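Local coordinates for serine-rich Repeat Adhesion Glycoprotein (Srr1) (PDB 4MBO), which is a streptococcal surface adhesin that binds fibrinogen, probably through the region of tandem immunoglobulin-like beta domains in this structure, at residues Glu199-Ile213 against Ser267-Ser280. Sequence-based numbering, arbitrary orientation.
Sequences EMYFASGLGNLYTII and SKITIDWKTNSISS
Strands 210-213 and 269-272 pair antiparallel, and Met200 and Tyr201 pair with Ile278 and Ser277. Thr211 with Ile271 and Ile213 with Ile269 are hydrogen-bonded pairs; Tyr210 with Asp272 and Ile212 with Thr270 are non-hydrogen-bonded. The two strand pairs belong to different sheets of the adhesin domain, so both segments cross together between them. Backbone bonds span the crossing: Leu209 N donates to Thr275 O, Leu209 O accepts from Trp273 N, and Asn276 O accepts from Phe202 N.

Side-chain bonds add to this. Trp273 NE1 donates to Thr211 OG1 (2.9 Å), which lies in the indole plane; the same hydroxyl also bonds Thr300 O. Asn276 ND2 reaches Phe202 O at 2.9 Å, nearly along the C=O axis. Asp272 OD1 takes Asn208 ND2 (3.0 Å) on its syn lone pair and Lys274 N from above the carboxylate plane, closing an Asx turn. With Asp272 CG anti to the backbone N (chi1 -178°), OD1 sits over one face of the Tyr210 ring. One water joins Tyr210 OH to Asp272 OD2.

Among apolar contacts, Leu209 CD1 meets Ile278 CG1 at 3.8 Å, and Met200 CE meets Ile278 CD1 at 3.7 Å.

Two donors on OD1 should fix the rotation of the Asp272 carboxylate and probably favour its charged form.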
ATOM      1  N   GLU A 199       5.859 -15.426 -22.465  1.00 23.54           N
ATOM      2  CA  GLU A 199       6.418 -14.777 -23.636  1.00 24.83           C
ATOM      3  C   GLU A 199       5.481 -13.611 -23.996  1.00 22.16           C
ATOM      4  O   GLU A 199       4.244 -13.757 -23.934  1.00 23.22           O
ATOM      5  CB  GLU A 199       6.492 -15.734 -24.812  1.00 27.99           C
ATOM      6  CG  GLU A 199       7.500 -16.861 -24.611  1.00 32.65           C
ATOM      7  CD  GLU A 199       8.948 -16.359 -24.505  1.00 35.20           C
ATOM      8  OE1 GLU A 199       9.272 -15.374 -25.212  1.00 41.01           O
ATOM      9  OE2 GLU A 199       9.771 -16.960 -23.748  1.00 35.69           O
ATOM     10  N   MET A 200       6.065 -12.475 -24.348  1.00 20.38           N
ATOM     11  CA  MET A 200       5.306 -11.332 -24.875  1.00 20.20           C
ATOM     12  C   MET A 200       5.776 -11.171 -26.313  1.00 20.62           C
ATOM     13  O   MET A 200       6.956 -11.323 -26.605  1.00 20.38           O
ATOM     14  CB  MET A 200       5.469 -10.053 -24.065  1.00 19.40           C
ATOM     15  CG  MET A 200       5.072 -10.247 -22.608  1.00 20.24           C
ATOM     16  SD  MET A 200       4.493  -8.742 -21.816  1.00 19.36           S
ATOM     17  CE  MET A 200       5.826  -7.670 -22.260  1.00 18.63           C
ATOM     18  N   TYR A 201       4.845 -10.874 -27.200  1.00 19.35           N
ATOM     19  CA  TYR A 201       5.129 -10.877 -28.611  1.00 20.53           C
ATOM     20  C   TYR A 201       4.142 -10.094 -29.451  1.00 19.72           C
ATOM     21  O   TYR A 201       2.930 -10.158 -29.211  1.00 20.46           O
ATOM     22  CB  TYR A 201       5.078 -12.349 -29.048  1.00 23.09           C
ATOM     23  CG  TYR A 201       5.059 -12.683 -30.529  1.00 24.13           C
ATOM     24  CD1 TYR A 201       6.231 -12.630 -31.287  1.00 25.17           C
ATOM     25  CD2 TYR A 201       3.907 -13.178 -31.142  1.00 25.30           C
ATOM     26  CE1 TYR A 201       6.249 -12.992 -32.617  1.00 27.36           C
ATOM     27  CE2 TYR A 201       3.920 -13.550 -32.491  1.00 27.21           C
ATOM     28  CZ  TYR A 201       5.088 -13.451 -33.213  1.00 28.13           C
ATOM     29  OH  TYR A 201       5.109 -13.827 -34.538  1.00 29.51           O
ATOM     30  N   PHE A 202       4.684  -9.405 -30.444  1.00 19.86           N
ATOM     31  CA  PHE A 202       3.924  -8.781 -31.517  1.00 19.47           C
ATOM     32  C   PHE A 202       4.493  -9.367 -32.805  1.00 22.08           C
ATOM     33  O   PHE A 202       5.700  -9.274 -33.048  1.00 22.96           O
ATOM     34  CB  PHE A 202       4.110  -7.254 -31.647  1.00 19.44           C
ATOM     35  CG  PHE A 202       3.394  -6.421 -30.628  1.00 17.87           C
ATOM     36  CD1 PHE A 202       2.361  -6.915 -29.848  1.00 17.80           C
ATOM     37  CD2 PHE A 202       3.682  -5.065 -30.541  1.00 17.91           C
ATOM     38  CE1 PHE A 202       1.692  -6.105 -28.957  1.00 16.97           C
ATOM     39  CE2 PHE A 202       2.983  -4.231 -29.677  1.00 17.46           C
ATOM     40  CZ  PHE A 202       1.994  -4.759 -28.862  1.00 17.17           C
ATOM     41  N   ALA A 203       3.635  -9.954 -33.621  1.00 23.30           N
ATOM     42  CA  ALA A 203       4.058 -10.542 -34.903  1.00 26.19           C
ATOM     43  C   ALA A 203       4.594  -9.498 -35.862  1.00 27.13           C
ATOM     44  O   ALA A 203       4.311  -8.297 -35.708  1.00 26.44           O
ATOM     45  CB  ALA A 203       2.881 -11.269 -35.548  1.00 28.59           C
ATOM     46  N   SER A 204       5.387  -9.948 -36.837  0.70 30.12           N
ATOM     47  CA  SER A 204       5.930  -9.075 -37.889  0.70 30.86           C
ATOM     48  C   SER A 204       4.819  -8.213 -38.474  0.70 29.51           C
ATOM     49  O   SER A 204       3.727  -8.708 -38.747  0.70 30.15           O
ATOM     50  CB  SER A 204       6.549  -9.902 -39.012  0.70 34.49           C
ATOM     51  OG  SER A 204       7.564 -10.732 -38.510  0.70 37.18           O
ATOM     52  N   GLY A 205       5.099  -6.918 -38.641  1.00 27.43           N
ATOM     53  CA  GLY A 205       4.121  -5.961 -39.172  1.00 27.08           C
ATOM     54  C   GLY A 205       3.406  -5.146 -38.113  1.00 24.47           C
ATOM     55  O   GLY A 205       2.765  -4.117 -38.420  1.00 24.72           O
ATOM     56  N   LEU A 206       3.499  -5.588 -36.859  0.50 22.81           N
ATOM     57  CA  LEU A 206       2.842  -4.901 -35.747  0.50 21.16           C
ATOM     58  C   LEU A 206       3.775  -4.009 -34.924  0.50 20.37           C
ATOM     59  O   LEU A 206       3.343  -3.366 -33.969  0.50 19.66           O
ATOM     60  CB  LEU A 206       2.150  -5.902 -34.835  0.50 20.75           C
ATOM     61  CG  LEU A 206       0.858  -6.514 -35.357  0.50 21.59           C
ATOM     62  CD1 LEU A 206       1.088  -7.346 -36.611  0.50 22.66           C
ATOM     63  CD2 LEU A 206       0.214  -7.347 -34.263  0.50 21.48           C
ATOM     64  N   GLY A 207       5.046  -3.951 -35.302  1.00 20.38           N
ATOM     65  CA  GLY A 207       6.000  -3.097 -34.606  1.00 19.61           C
ATOM     66  C   GLY A 207       6.531  -3.590 -33.263  1.00 18.97           C
ATOM     67  O   GLY A 207       6.388  -4.773 -32.894  1.00 18.50           O
ATOM     68  N   ASN A 208       7.231  -2.696 -32.570  1.00 18.19           N
ATOM     69  CA  ASN A 208       7.788  -3.047 -31.271  1.00 17.69           C
ATOM     70  C   ASN A 208       6.732  -3.035 -30.171  1.00 16.57           C
ATOM     71  O   ASN A 208       5.665  -2.411 -30.298  1.00 15.96           O
ATOM     72  CB  ASN A 208       8.868  -2.037 -30.845  1.00 18.46           C
ATOM     73  CG  ASN A 208      10.175  -2.172 -31.596  1.00 20.79           C
ATOM     74  OD1 ASN A 208      10.388  -3.115 -32.357  1.00 22.24           O
ATOM     75  ND2 ASN A 208      11.077  -1.242 -31.344  1.00 21.28           N
ATOM     76  N   LEU A 209       7.088  -3.666 -29.061  1.00 16.26           N
ATOM     77  CA  LEU A 209       6.324  -3.557 -27.824  1.00 15.51           C
ATOM     78  C   LEU A 209       6.677  -2.192 -27.173  1.00 15.05           C
ATOM     79  O   LEU A 209       7.844  -1.798 -27.125  1.00 14.83           O
ATOM     80  CB  LEU A 209       6.698  -4.680 -26.884  1.00 16.19           C
ATOM     81  CG  LEU A 209       6.280  -6.084 -27.328  1.00 17.14           C
ATOM     82  CD1 LEU A 209       7.183  -7.123 -26.633  1.00 19.06           C
ATOM     83  CD2 LEU A 209       4.809  -6.321 -27.036  1.00 17.72           C
ATOM     84  N   TYR A 210       5.648  -1.496 -26.721  1.00 14.46           N
ATOM     85  CA  TYR A 210       5.755  -0.219 -26.014  1.00 15.10           C
ATOM     86  C   TYR A 210       4.953  -0.276 -24.719  1.00 14.06           C
ATOM     87  O   TYR A 210       4.032  -1.080 -24.559  1.00 15.06           O
ATOM     88  CB  TYR A 210       5.207   0.965 -26.829  1.00 14.77           C
ATOM     89  CG  TYR A 210       5.922   1.334 -28.074  1.00 16.84           C
ATOM     90  CD1 TYR A 210       5.696   0.624 -29.254  1.00 17.73           C
ATOM     91  CD2 TYR A 210       6.781   2.435 -28.133  1.00 18.60           C
ATOM     92  CE1 TYR A 210       6.333   0.967 -30.427  1.00 19.67           C
ATOM     93  CE2 TYR A 210       7.443   2.764 -29.312  1.00 21.33           C
ATOM     94  CZ  TYR A 210       7.200   2.033 -30.456  1.00 23.04           C
ATOM     95  OH  TYR A 210       7.803   2.324 -31.661  1.00 28.00           O
ATOM     96  N   THR A 211       5.353   0.569 -23.776  1.00 13.71           N
ATOM     97  CA  THR A 211       4.551   0.839 -22.575  1.00 13.53           C
ATOM     98  C   THR A 211       4.190   2.317 -22.554  1.00 13.87           C
ATOM     99  O   THR A 211       5.056   3.173 -22.649  1.00 13.72           O
ATOM    100  CB  THR A 211       5.227   0.412 -21.285  1.00 14.01           C
ATOM    101  OG1 THR A 211       5.149  -1.002 -21.183  1.00 15.12           O
ATOM    102  CG2 THR A 211       4.567   1.055 -20.068  1.00 14.34           C
ATOM    103  N   ILE A 212       2.877   2.593 -22.532  1.00 14.16           N
ATOM    104  CA  ILE A 212       2.365   3.923 -22.431  1.00 15.51           C
ATOM    105  C   ILE A 212       1.750   4.054 -21.022  1.00 15.21           C
ATOM    106  O   ILE A 212       1.006   3.174 -20.548  1.00 15.15           O
ATOM    107  CB  ILE A 212       1.234   4.212 -23.427  1.00 17.57           C
ATOM    108  CG1 ILE A 212       1.575   3.769 -24.867  1.00 21.55           C
ATOM    109  CG2 ILE A 212       0.845   5.683 -23.335  1.00 19.13           C
ATOM    110  CD1 ILE A 212       2.890   4.226 -25.364  1.00 25.20           C
ATOM    111  N   ILE A 213       2.080   5.158 -20.365  1.00 14.34           N
ATOM    112  CA  ILE A 213       1.524   5.502 -19.052  1.00 15.43           C
ATOM    113  C   ILE A 213       0.824   6.835 -19.256  1.00 16.47           C
ATOM    114  O   ILE A 213       1.424   7.805 -19.753  1.00 17.10           O
ATOM    115  CB  ILE A 213       2.619   5.596 -17.997  1.00 15.91           C
ATOM    116  CG1 ILE A 213       3.197   4.175 -17.768  1.00 16.12           C
ATOM    117  CG2 ILE A 213       2.072   6.188 -16.699  1.00 16.71           C
ATOM    118  CD1 ILE A 213       4.541   4.146 -17.107  1.00 18.06           C
ATOM    119  N   SER A 267       1.279  14.478 -20.530  1.00 18.34           N
ATOM    120  CA  SER A 267       0.046  13.713 -20.421  1.00 20.56           C
ATOM    121  C   SER A 267       0.271  12.210 -20.614  1.00 18.59           C
ATOM    122  O   SER A 267      -0.495  11.396 -20.079  1.00 18.68           O
ATOM    123  CB  SER A 267      -0.987  14.239 -21.417  1.00 24.57           C
ATOM    124  OG  SER A 267      -1.402  15.566 -21.036  1.00 27.31           O
ATOM    125  N   LYS A 268       1.290  11.842 -21.386  0.50 17.50           N
ATOM    126  CA  LYS A 268       1.645  10.432 -21.618  0.50 17.35           C
ATOM    127  C   LYS A 268       3.133  10.271 -21.586  0.50 16.77           C
ATOM    128  O   LYS A 268       3.861  11.083 -22.154  0.50 16.97           O
ATOM    129  CB  LYS A 268       1.252   9.910 -23.009  0.50 20.06           C
ATOM    130  CG  LYS A 268      -0.205   9.708 -23.322  0.50 22.19           C
ATOM    131  CD  LYS A 268      -0.360   8.998 -24.675  0.50 22.24           C
ATOM    132  CE  LYS A 268       0.586   9.540 -25.740  0.50 22.10           C
ATOM    133  NZ  LYS A 268       0.194   9.148 -27.138  0.50 23.15           N
ATOM    134  N   ILE A 269       3.559   9.172 -20.990  1.00 15.63           N
ATOM    135  CA  ILE A 269       4.957   8.716 -20.984  1.00 15.61           C
ATOM    136  C   ILE A 269       4.961   7.483 -21.897  1.00 15.18           C
ATOM    137  O   ILE A 269       4.125   6.572 -21.742  1.00 15.28           O
ATOM    138  CB  ILE A 269       5.421   8.343 -19.570  1.00 16.34           C
ATOM    139  CG1 ILE A 269       5.629   9.616 -18.762  1.00 17.32           C
ATOM    140  CG2 ILE A 269       6.690   7.493 -19.589  1.00 15.68           C
ATOM    141  CD1 ILE A 269       5.796   9.378 -17.277  1.00 17.76           C
ATOM    142  N   THR A 270       5.870   7.460 -22.877  1.00 13.93           N
ATOM    143  CA  THR A 270       5.949   6.387 -23.835  1.00 13.63           C
ATOM    144  C   THR A 270       7.343   5.779 -23.813  1.00 13.31           C
ATOM    145  O   THR A 270       8.344   6.458 -24.039  1.00 14.80           O
ATOM    146  CB  THR A 270       5.681   6.907 -25.277  1.00 14.77           C
ATOM    147  OG1 THR A 270       4.371   7.510 -25.332  1.00 16.78           O
ATOM    148  CG2 THR A 270       5.733   5.771 -26.275  1.00 15.77           C
ATOM    149  N   ILE A 271       7.401   4.489 -23.500  1.00 12.63           N
ATOM    150  CA  ILE A 271       8.629   3.708 -23.434  1.00 13.32           C
ATOM    151  C   ILE A 271       8.651   2.684 -24.546  1.00 14.54           C
ATOM    152  O   ILE A 271       7.793   1.812 -24.590  1.00 15.04           O
ATOM    153  CB  ILE A 271       8.738   2.939 -22.099  1.00 14.05           C
ATOM    154  CG1 ILE A 271       8.731   3.933 -20.942  1.00 15.32           C
ATOM    155  CG2 ILE A 271      10.020   2.129 -22.066  1.00 15.34           C
ATOM    156  CD1 ILE A 271       8.378   3.307 -19.591  1.00 16.43           C
ATOM    157  N   ASP A 272       9.652   2.778 -25.430  1.00 15.46           N
ATOM    158  CA  ASP A 272       9.875   1.803 -26.513  1.00 16.06           C
ATOM    159  C   ASP A 272      10.768   0.692 -25.935  1.00 16.12           C
ATOM    160  O   ASP A 272      11.886   0.970 -25.484  1.00 16.65           O
ATOM    161  CB  ASP A 272      10.627   2.514 -27.639  1.00 18.23           C
ATOM    162  CG  ASP A 272      10.896   1.657 -28.857  1.00 19.94           C
ATOM    163  OD1 ASP A 272      10.657   0.426 -28.878  1.00 19.92           O
ATOM    164  OD2 ASP A 272      11.429   2.276 -29.844  1.00 22.74           O
ATOM    165  N   TRP A 273      10.264  -0.538 -25.910  1.00 15.33           N
ATOM    166  CA  TRP A 273      11.056  -1.668 -25.403  1.00 15.22           C
ATOM    167  C   TRP A 273      12.111  -2.162 -26.396  1.00 17.54           C
ATOM    168  O   TRP A 273      12.885  -3.061 -26.078  1.00 17.83           O
ATOM    169  CB  TRP A 273      10.172  -2.782 -24.888  1.00 15.27           C
ATOM    170  CG  TRP A 273       9.338  -2.351 -23.722  1.00 14.43           C
ATOM    171  CD1 TRP A 273       7.980  -2.251 -23.697  1.00 15.00           C
ATOM    172  CD2 TRP A 273       9.796  -1.986 -22.404  1.00 14.06           C
ATOM    173  NE1 TRP A 273       7.560  -1.858 -22.449  1.00 14.96           N
ATOM    174  CE2 TRP A 273       8.663  -1.629 -21.658  1.00 13.87           C
ATOM    175  CE3 TRP A 273      11.055  -1.867 -21.808  1.00 15.07           C
ATOM    176  CZ2 TRP A 273       8.741  -1.201 -20.328  1.00 14.28           C
ATOM    177  CZ3 TRP A 273      11.132  -1.418 -20.477  1.00 14.53           C
ATOM    178  CH2 TRP A 273       9.984  -1.109 -19.765  1.00 14.38           C
ATOM    179  N   LYS A 274      12.099  -1.586 -27.586  1.00 17.85           N
ATOM    180  CA  LYS A 274      13.166  -1.827 -28.593  1.00 20.46           C
ATOM    181  C   LYS A 274      13.219  -3.248 -29.112  1.00 22.04           C
ATOM    182  O   LYS A 274      14.282  -3.709 -29.605  1.00 23.17           O
ATOM    183  CB  LYS A 274      14.534  -1.453 -28.051  1.00 22.60           C
ATOM    184  CG  LYS A 274      14.643  -0.074 -27.451  1.00 25.88           C
ATOM    185  CD  LYS A 274      16.083   0.189 -27.063  1.00 30.85           C
ATOM    186  CE  LYS A 274      16.234   1.387 -26.157  1.00 35.96           C
ATOM    187  NZ  LYS A 274      15.683   2.664 -26.693  1.00 40.75           N
ATOM    188  N   THR A 275      12.082  -3.924 -29.048  1.00 19.53           N
ATOM    189  CA  THR A 275      11.933  -5.301 -29.522  1.00 20.08           C
ATOM    190  C   THR A 275      10.492  -5.635 -29.686  1.00 19.95           C
ATOM    191  O   THR A 275       9.633  -4.968 -29.106  1.00 18.95           O
ATOM    192  CB  THR A 275      12.569  -6.327 -28.540  1.00 22.40           C
ATOM    193  OG1 THR A 275      12.453  -7.663 -29.087  1.00 25.36           O
ATOM    194  CG2 THR A 275      11.908  -6.252 -27.172  1.00 22.66           C
ATOM    195  N   ASN A 276      10.199  -6.626 -30.541  1.00 20.83           N
ATOM    196  CA  ASN A 276       8.850  -7.128 -30.643  1.00 22.06           C
ATOM    197  C   ASN A 276       8.625  -8.402 -29.777  1.00 21.42           C
ATOM    198  O   ASN A 276       7.541  -8.969 -29.782  1.00 21.41           O
ATOM    199  CB  ASN A 276       8.503  -7.432 -32.105  1.00 23.67           C
ATOM    200  CG  ASN A 276       9.261  -8.624 -32.624  1.00 27.77           C
ATOM    201  OD1 ASN A 276      10.456  -8.749 -32.385  1.00 27.38           O
ATOM    202  ND2 ASN A 276       8.563  -9.535 -33.280  1.00 31.03           N
ATOM    203  N   SER A 277       9.643  -8.787 -29.013  0.60 21.77           N
ATOM    204  CA  SER A 277       9.580  -9.986 -28.194  0.60 23.60           C
ATOM    205  C   SER A 277      10.298  -9.801 -26.872  0.60 22.94           C
ATOM    206  O   SER A 277      11.429  -9.308 -26.831  0.60 22.97           O
ATOM    207  CB  SER A 277      10.221 -11.151 -28.954  0.60 26.47           C
ATOM    208  OG  SER A 277      10.136 -12.370 -28.231  0.60 30.06           O
ATOM    209  N   ILE A 278       9.618 -10.178 -25.793  1.00 22.32           N
ATOM    210  CA  ILE A 278      10.203 -10.154 -24.455  1.00 22.05           C
ATOM    211  C   ILE A 278      10.021 -11.578 -23.951  1.00 21.43           C
ATOM    212  O   ILE A 278       8.917 -12.144 -24.006  1.00 21.43           O
ATOM    213  CB  ILE A 278       9.534  -9.108 -23.552  1.00 20.66           C
ATOM    214  CG1 ILE A 278       9.941  -7.694 -24.033  1.00 20.52           C
ATOM    215  CG2 ILE A 278       9.924  -9.325 -22.093  1.00 21.67           C
ATOM    216  CD1 ILE A 278       9.227  -6.546 -23.360  1.00 20.83           C
ATOM    217  N   SER A 279      11.106 -12.178 -23.478  0.70 23.08           N
ATOM    218  CA  SER A 279      11.039 -13.564 -23.043  0.70 24.01           C
ATOM    219  C   SER A 279      10.300 -13.754 -21.729  0.70 23.11           C
ATOM    220  O   SER A 279      10.115 -12.824 -20.940  0.70 22.57           O
ATOM    221  CB  SER A 279      12.425 -14.200 -22.970  0.70 27.77           C
ATOM    222  OG  SER A 279      13.192 -13.646 -21.934  0.70 29.15           O
ATOM    223  N   SER A 280       9.926 -14.996 -21.473  1.00 22.52           N
ATOM    224  CA  SER A 280       9.165 -15.335 -20.262  1.00 21.70           C
ATOM    225  C   SER A 280       9.899 -14.996 -18.981  1.00 22.09           C
ATOM    226  O   SER A 280       9.247 -14.728 -17.982  1.00 22.94           O
ATOM    227  CB  SER A 280       8.768 -16.807 -20.259  1.00 23.44           C
ATOM    228  OG  SER A 280       9.917 -17.625 -20.289  1.00 25.87           O
TER
HETATM  229  O   HOH W   1       8.398 -13.692 -27.081  1.00 38.52           O
HETATM  230  O   HOH W   2      10.551   2.856 -32.194  1.00 38.18           O